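PDB 2FSR: acetyltransferase, which probably transfers an acetyl group from acetyl-CoA to an acceptor substrate, as a GNAT-fold enzyme. Local coordinates for residues A43-Y48 against S68-F73; H85-I90 against I99-I104. One frame throughout, in Å; residues are numbered along the deposited sequence. Where two conformers were deposited one is given.

Overall arrangement
Both contacts lie within the GNAT domain, linked by helix 66-83, which supplies one side of interaction 1 and leads into strand 87-92 of interaction 2. Interaction 1 packs helix 45-53 against helix 66-83 about 14 Å from the chain centre; interaction 2 pairs two central strands of the antiparallel sheet, about 4 Å from it. Their centres are 12 Å apart, yet they touch: D44 OD2 lies 3.3 Å from M89 CG, and Y48 CE1 3.8 Å from Q101 NE2. The helix pair rests on the sheet face of M89 and Q101. A PEG, probably from crystallisation, lies about 4 Å from the W70 side chain, and a formic acid about 5 Å from that of I99.

Interaction 1: residues A43-Y48 against S68-F73; sequences ADFPAY and STWGVF
The first meeting point is modest: the CB of D44 sits at the edge of the F73 ring, 4.1 Å from CZ, while its carboxylate turns to other partners, with OD2 taking a salt bridge from R38 and a hydrogen bond from the A41 amide. F45, next in the chain, does far more. With CG anti to the backbone N (chi1 -166°), its ring reaches across to helix 66-83 and is used twice. Its edge goes to the face of F73, CD1 standing 3.5 Å from F73 CG, an edge-to-face pair with planes at 63°. One of its own faces receives the indole edge of W70, whose CE3 approaches F45 CE1 to 3.8 Å, and here the two planes are almost perpendicular at 87°. L66, one turn back on the same helix, also touches F45.

One helical turn on, Y48 extends in the same way and runs alongside F73, the two side chains pointing opposite ways. F73 CD1 lies over a face of the phenol, 3.6 Å from Y48 CD2, with the two rings inclined obliquely. The methyl CG2 of T69 comes within 3.6 Å of Y48 CE2, while T69 OG1 is bonded back to the D65 carbonyl. At the far end of the phenol, V72 CG1 comes in at the edge of the ring, near its plane, 3.1 Å from Y48 OH.

F73 therefore meets both F45 and Y48, in an aromatic cluster that W70 joins through F45. No hydrogen bond crosses between the segments: the two helices are joined here by aromatic and methyl packing, with the charge of D44 directed to R38.

Interaction 2: residues H85-I90 against I99-I104; sequences HGALMI and IGQIGI
H85 and I104 meet at the open end of a beta hairpin whose antiparallel strands, 87-92 and 97-105, run through the middle of the sheet. H85 ND1 donates to I104 O at 2.9 Å, a bent bond (139°) in which the donor stands above the carbonyl plane. The imidazole also takes I104 CG2 over one face as a CH-pi contact, and its NE2 is hydrogen-bonded to K113 NZ.

Backbone bonds then follow along the ladder. The amide of I104 donates to G86 O, which also receives a CA-H...O contact from G103. L88 and I102 form a reciprocal hydrogen-bonded pair: L88 N reaches I102 O at 2.7 Å and I102 N returns to L88 O at 2.9 Å, both bonds nearly straight. Further on, I90 N donates to G100 O at 2.9 Å, whereas I90 O is taken by I99 N at 2.8 Å. I99 and G100 thus both face I90, the signature of a classic beta bulge. The backbones of strands 35-38 and 114-119 bond M89 (to R38) and Q101 (to L118), while A87 O takes W80 NE1.

On the face of A87, M89 and Q101, the glutamine's CG, anti to the backbone N (chi1 -175°), lays the chain against L88 O and carries NE2 beside A87 CB, where it bonds to D76 OD2. On the other face L88, I90 and I102 pack, and I90 and I102 reach helix 128-143. M89 is a selenomethionine whose side chain folds back on itself, setting SE 3.7 Å from Q101 NE2 and CE 3.3 Å from G100 O.

Interaction 1: residues A43-Y48 against S68-F73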
loop_
_atom_site.group_PDB
_atom_site.type_symbol
_atom_site.label_atom_id
_atom_site.label_comp_id
_atom_site.label_asym_id
_atom_site.label_seq_id
_atom_site.Cartn_x
_atom_site.Cartn_y
_atom_site.Cartn_z
ATOM N N ALA A 43 1.442 -10.581 -14.347
ATOM C CA ALA A 43 1.950 -11.817 -13.738
ATOM C C ALA A 43 1.654 -11.887 -12.249
ATOM O O ALA A 43 1.677 -12.982 -11.661
ATOM C CB ALA A 43 3.443 -11.979 -13.975
ATOM N N ASP A 44 1.434 -10.721 -11.636
ATOM C CA ASP A 44 1.166 -10.649 -10.212
ATOM C C ASP A 44 -0.294 -10.965 -9.859
ATOM O O ASP A 44 -0.615 -11.227 -8.684
ATOM C CB ASP A 44 1.455 -9.246 -9.681
ATOM C CG ASP A 44 2.872 -8.791 -9.941
ATOM O OD1 ASP A 44 3.831 -9.618 -9.863
ATOM O OD2 ASP A 44 3.028 -7.580 -10.208
ATOM N N PHE A 45 -1.191 -10.924 -10.839
ATOM C CA PHE A 45 -2.605 -11.060 -10.516
ATOM C C PHE A 45 -3.018 -12.407 -9.901
ATOM O O PHE A 45 -3.825 -12.429 -8.996
ATOM C CB PHE A 45 -3.535 -10.698 -11.688
ATOM C CG PHE A 45 -4.957 -10.520 -11.258
ATOM C CD1 PHE A 45 -5.291 -9.488 -10.374
ATOM C CD2 PHE A 45 -5.955 -11.401 -11.681
ATOM C CE1 PHE A 45 -6.605 -9.319 -9.932
ATOM C CE2 PHE A 45 -7.262 -11.243 -11.245
ATOM C CZ PHE A 45 -7.599 -10.198 -10.371
ATOM N N PRO A 46 -2.504 -13.527 -10.416
ATOM C CA PRO A 46 -2.942 -14.785 -9.832
ATOM C C PRO A 46 -2.715 -14.918 -8.319
ATOM O O PRO A 46 -3.647 -15.335 -7.618
ATOM C CB PRO A 46 -2.152 -15.832 -10.627
ATOM C CG PRO A 46 -1.956 -15.190 -11.965
ATOM C CD PRO A 46 -1.649 -13.748 -11.602
ATOM N N ALA A 47 -1.521 -14.582 -7.826
ATOM C CA ALA A 47 -1.242 -14.722 -6.379
ATOM C C ALA A 47 -2.069 -13.697 -5.609
ATOM O O ALA A 47 -2.546 -13.964 -4.487
ATOM C CB ALA A 47 0.230 -14.546 -6.104
ATOM N N TYR A 48 -2.256 -12.517 -6.209
ATOM C CA TYR A 48 -3.076 -11.476 -5.584
ATOM C C TYR A 48 -4.513 -11.949 -5.420
ATOM O O TYR A 48 -5.113 -11.752 -4.354
ATOM C CB TYR A 48 -3.000 -10.194 -6.431
ATOM C CG TYR A 48 -3.771 -8.997 -5.910
ATOM C CD1 TYR A 48 -3.223 -8.161 -4.931
ATOM C CD2 TYR A 48 -5.029 -8.704 -6.398
ATOM C CE1 TYR A 48 -3.934 -7.063 -4.471
ATOM C CE2 TYR A 48 -5.750 -7.605 -5.945
ATOM C CZ TYR A 48 -5.196 -6.798 -4.976
ATOM O OH TYR A 48 -5.908 -5.699 -4.533
ATOM N N SER A 68 -14.517 -7.473 -7.901
ATOM C CA SER A 68 -13.992 -6.527 -6.906
ATOM C C SER A 68 -12.470 -6.637 -6.820
ATOM O O SER A 68 -11.776 -5.619 -6.739
ATOM C CB SER A 68 -14.634 -6.741 -5.528
ATOM O OG SER A 68 -16.037 -6.527 -5.575
ATOM N N THR A 69 -11.946 -7.863 -6.863
ATOM C CA THR A 69 -10.491 -8.054 -6.802
ATOM C C THR A 69 -9.796 -7.374 -7.979
ATOM O O THR A 69 -8.772 -6.676 -7.831
ATOM C CB THR A 69 -10.114 -9.538 -6.788
ATOM O OG1 THR A 69 -10.705 -10.165 -5.645
ATOM C CG2 THR A 69 -8.590 -9.689 -6.708
ATOM N N TRP A 70 -10.370 -7.562 -9.166
ATOM C CA TRP A 70 -9.842 -6.922 -10.360
ATOM C C TRP A 70 -9.922 -5.395 -10.264
ATOM O O TRP A 70 -8.960 -4.702 -10.611
ATOM C CB TRP A 70 -10.577 -7.441 -11.600
ATOM C CG TRP A 70 -10.118 -6.834 -12.902
ATOM C CD1 TRP A 70 -10.862 -6.061 -13.757
ATOM C CD2 TRP A 70 -8.802 -6.932 -13.489
ATOM N NE1 TRP A 70 -10.093 -5.664 -14.838
ATOM C CE2 TRP A 70 -8.829 -6.183 -14.701
ATOM C CE3 TRP A 70 -7.601 -7.563 -13.109
ATOM C CZ2 TRP A 70 -7.714 -6.072 -15.539
ATOM C CZ3 TRP A 70 -6.493 -7.440 -13.948
ATOM C CH2 TRP A 70 -6.557 -6.705 -15.158
ATOM N N GLY A 71 -11.050 -4.882 -9.793
ATOM C CA GLY A 71 -11.171 -3.433 -9.621
ATOM C C GLY A 71 -10.132 -2.860 -8.664
ATOM O O GLY A 71 -9.537 -1.831 -8.970
ATOM N N VAL A 72 -9.902 -3.500 -7.515
ATOM C CA VAL A 72 -8.846 -3.002 -6.605
ATOM C C VAL A 72 -7.453 -3.069 -7.246
ATOM O O VAL A 72 -6.651 -2.135 -7.130
ATOM C CB VAL A 72 -8.843 -3.765 -5.256
ATOM C CG1 VAL A 72 -7.774 -3.196 -4.311
ATOM C CG2 VAL A 72 -10.223 -3.657 -4.592
ATOM N N PHE A 73 -7.156 -4.170 -7.940
ATOM C CA PHE A 73 -5.842 -4.317 -8.589
ATOM C C PHE A 73 -5.642 -3.194 -9.617
ATOM O O PHE A 73 -4.569 -2.604 -9.721
ATOM C CB PHE A 73 -5.784 -5.699 -9.246
ATOM C CG PHE A 73 -4.414 -6.133 -9.710
ATOM C CD1 PHE A 73 -3.440 -6.580 -8.788
ATOM C CD2 PHE A 73 -4.127 -6.192 -11.079
ATOM C CE1 PHE A 73 -2.187 -7.033 -9.228
ATOM C CE2 PHE A 73 -2.872 -6.656 -11.531
ATOM C CZ PHE A 73 -1.901 -7.069 -10.596
#

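Interaction 2: residues H85-I90 against I99-I104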
loop_
_atom_site.group_PDB
_atom_site.type_symbol
_atom_site.label_atom_id
_atom_site.label_comp_id
_atom_site.label_asym_id
_atom_site.label_seq_id
_atom_site.Cartn_x
_atom_site.Cartn_y
_atom_site.Cartn_z
ATOM N N HIS A 85 0.956 8.635 -6.888
ATOM C CA HIS A 85 1.222 7.600 -5.882
ATOM C C HIS A 85 0.265 6.440 -6.141
ATOM O O HIS A 85 -0.715 6.586 -6.898
ATOM C CB HIS A 85 1.033 8.144 -4.454
ATOM C CG HIS A 85 -0.367 8.617 -4.168
ATOM N ND1 HIS A 85 -1.450 7.766 -4.109
ATOM C CD2 HIS A 85 -0.864 9.867 -3.978
ATOM C CE1 HIS A 85 -2.548 8.466 -3.854
ATOM N NE2 HIS A 85 -2.219 9.745 -3.776
ATOM N N GLY A 86 0.553 5.276 -5.546
ATOM C CA GLY A 86 -0.238 4.077 -5.813
ATOM C C GLY A 86 0.404 2.876 -5.156
ATOM O O GLY A 86 1.169 3.034 -4.198
ATOM N N ALA A 87 0.079 1.682 -5.647
ATOM C CA ALA A 87 0.601 0.452 -5.043
ATOM C C ALA A 87 1.890 0.015 -5.704
ATOM O O ALA A 87 2.126 0.292 -6.898
ATOM C CB ALA A 87 -0.419 -0.665 -5.169
ATOM N N LEU A 88 2.703 -0.687 -4.919
ATOM C CA LEU A 88 3.885 -1.369 -5.431
ATOM C C LEU A 88 3.854 -2.789 -4.873
ATOM O O LEU A 88 3.410 -3.014 -3.727
ATOM C CB LEU A 88 5.159 -0.659 -4.964
ATOM C CG LEU A 88 5.330 0.789 -5.454
ATOM C CD1 LEU A 88 6.434 1.526 -4.688
ATOM C CD2 LEU A 88 5.574 0.822 -6.956
HETATM N N MSE A 89 4.272 -3.752 -5.693
HETATM C CA MSE A 89 4.391 -5.118 -5.208
HETATM C C MSE A 89 5.682 -5.236 -4.423
HETATM O O MSE A 89 6.680 -4.610 -4.776
HETATM C CB MSE A 89 4.381 -6.110 -6.369
HETATM C CG MSE A 89 3.114 -6.104 -7.250
HETATM SE SE MSE A 89 1.413 -6.131 -6.312
HETATM C CE MSE A 89 1.557 -7.888 -5.475
ATOM N N ILE A 90 5.646 -6.063 -3.381
ATOM C CA ILE A 90 6.814 -6.288 -2.522
ATOM C C ILE A 90 7.513 -7.563 -2.947
ATOM O O ILE A 90 6.919 -8.650 -2.860
ATOM C CB ILE A 90 6.419 -6.421 -1.029
ATOM C CG1 ILE A 90 5.580 -5.214 -0.549
ATOM C CG2 ILE A 90 7.664 -6.629 -0.163
ATOM C CD1 ILE A 90 5.011 -5.380 0.875
ATOM N N ILE A 99 5.934 -11.195 -2.345
ATOM C CA ILE A 99 5.433 -11.571 -1.025
ATOM C C ILE A 99 4.270 -10.714 -0.533
ATOM O O ILE A 99 3.749 -10.958 0.538
ATOM C CB ILE A 99 6.567 -11.580 0.041
ATOM C CG1 ILE A 99 7.155 -10.185 0.237
ATOM C CG2 ILE A 99 7.673 -12.575 -0.391
ATOM C CD1 ILE A 99 7.895 -9.996 1.556
ATOM N N GLY A 100 3.883 -9.696 -1.302
ATOM C CA GLY A 100 2.738 -8.880 -0.894
ATOM C C GLY A 100 2.728 -7.540 -1.602
ATOM O O GLY A 100 3.235 -7.437 -2.698
ATOM N N GLN A 101 2.129 -6.538 -0.961
ATOM C CA GLN A 101 1.879 -5.269 -1.635
ATOM C C GLN A 101 1.826 -4.161 -0.597
ATOM O O GLN A 101 1.353 -4.364 0.534
ATOM C CB GLN A 101 0.562 -5.349 -2.401
ATOM C CG GLN A 101 0.260 -4.111 -3.253
ATOM C CD GLN A 101 -1.199 -4.051 -3.639
ATOM O OE1 GLN A 101 -2.053 -3.867 -2.778
ATOM N NE2 GLN A 101 -1.496 -4.239 -4.937
ATOM N N ILE A 102 2.302 -2.989 -1.014
ATOM C CA ILE A 102 2.220 -1.758 -0.231
ATOM C C ILE A 102 1.662 -0.663 -1.139
ATOM O O ILE A 102 1.944 -0.664 -2.337
ATOM C CB ILE A 102 3.628 -1.349 0.321
ATOM C CG1 ILE A 102 3.532 -0.160 1.287
ATOM C CG2 ILE A 102 4.608 -1.044 -0.818
ATOM C CD1 ILE A 102 2.914 -0.455 2.611
ATOM N N GLY A 103 0.852 0.247 -0.597
ATOM C CA GLY A 103 0.317 1.312 -1.463
ATOM C C GLY A 103 -0.208 2.536 -0.760
ATOM O O GLY A 103 -0.507 2.512 0.431
ATOM N N ILE A 104 -0.291 3.622 -1.523
ATOM C CA ILE A 104 -1.036 4.780 -1.081
ATOM C C ILE A 104 -2.197 5.001 -2.049
ATOM O O ILE A 104 -2.007 5.038 -3.268
ATOM C CB ILE A 104 -0.154 6.029 -0.976
ATOM C CG1 ILE A 104 0.938 5.820 0.078
ATOM C CG2 ILE A 104 -0.983 7.269 -0.632
ATOM C CD1 ILE A 104 2.082 6.827 -0.041
#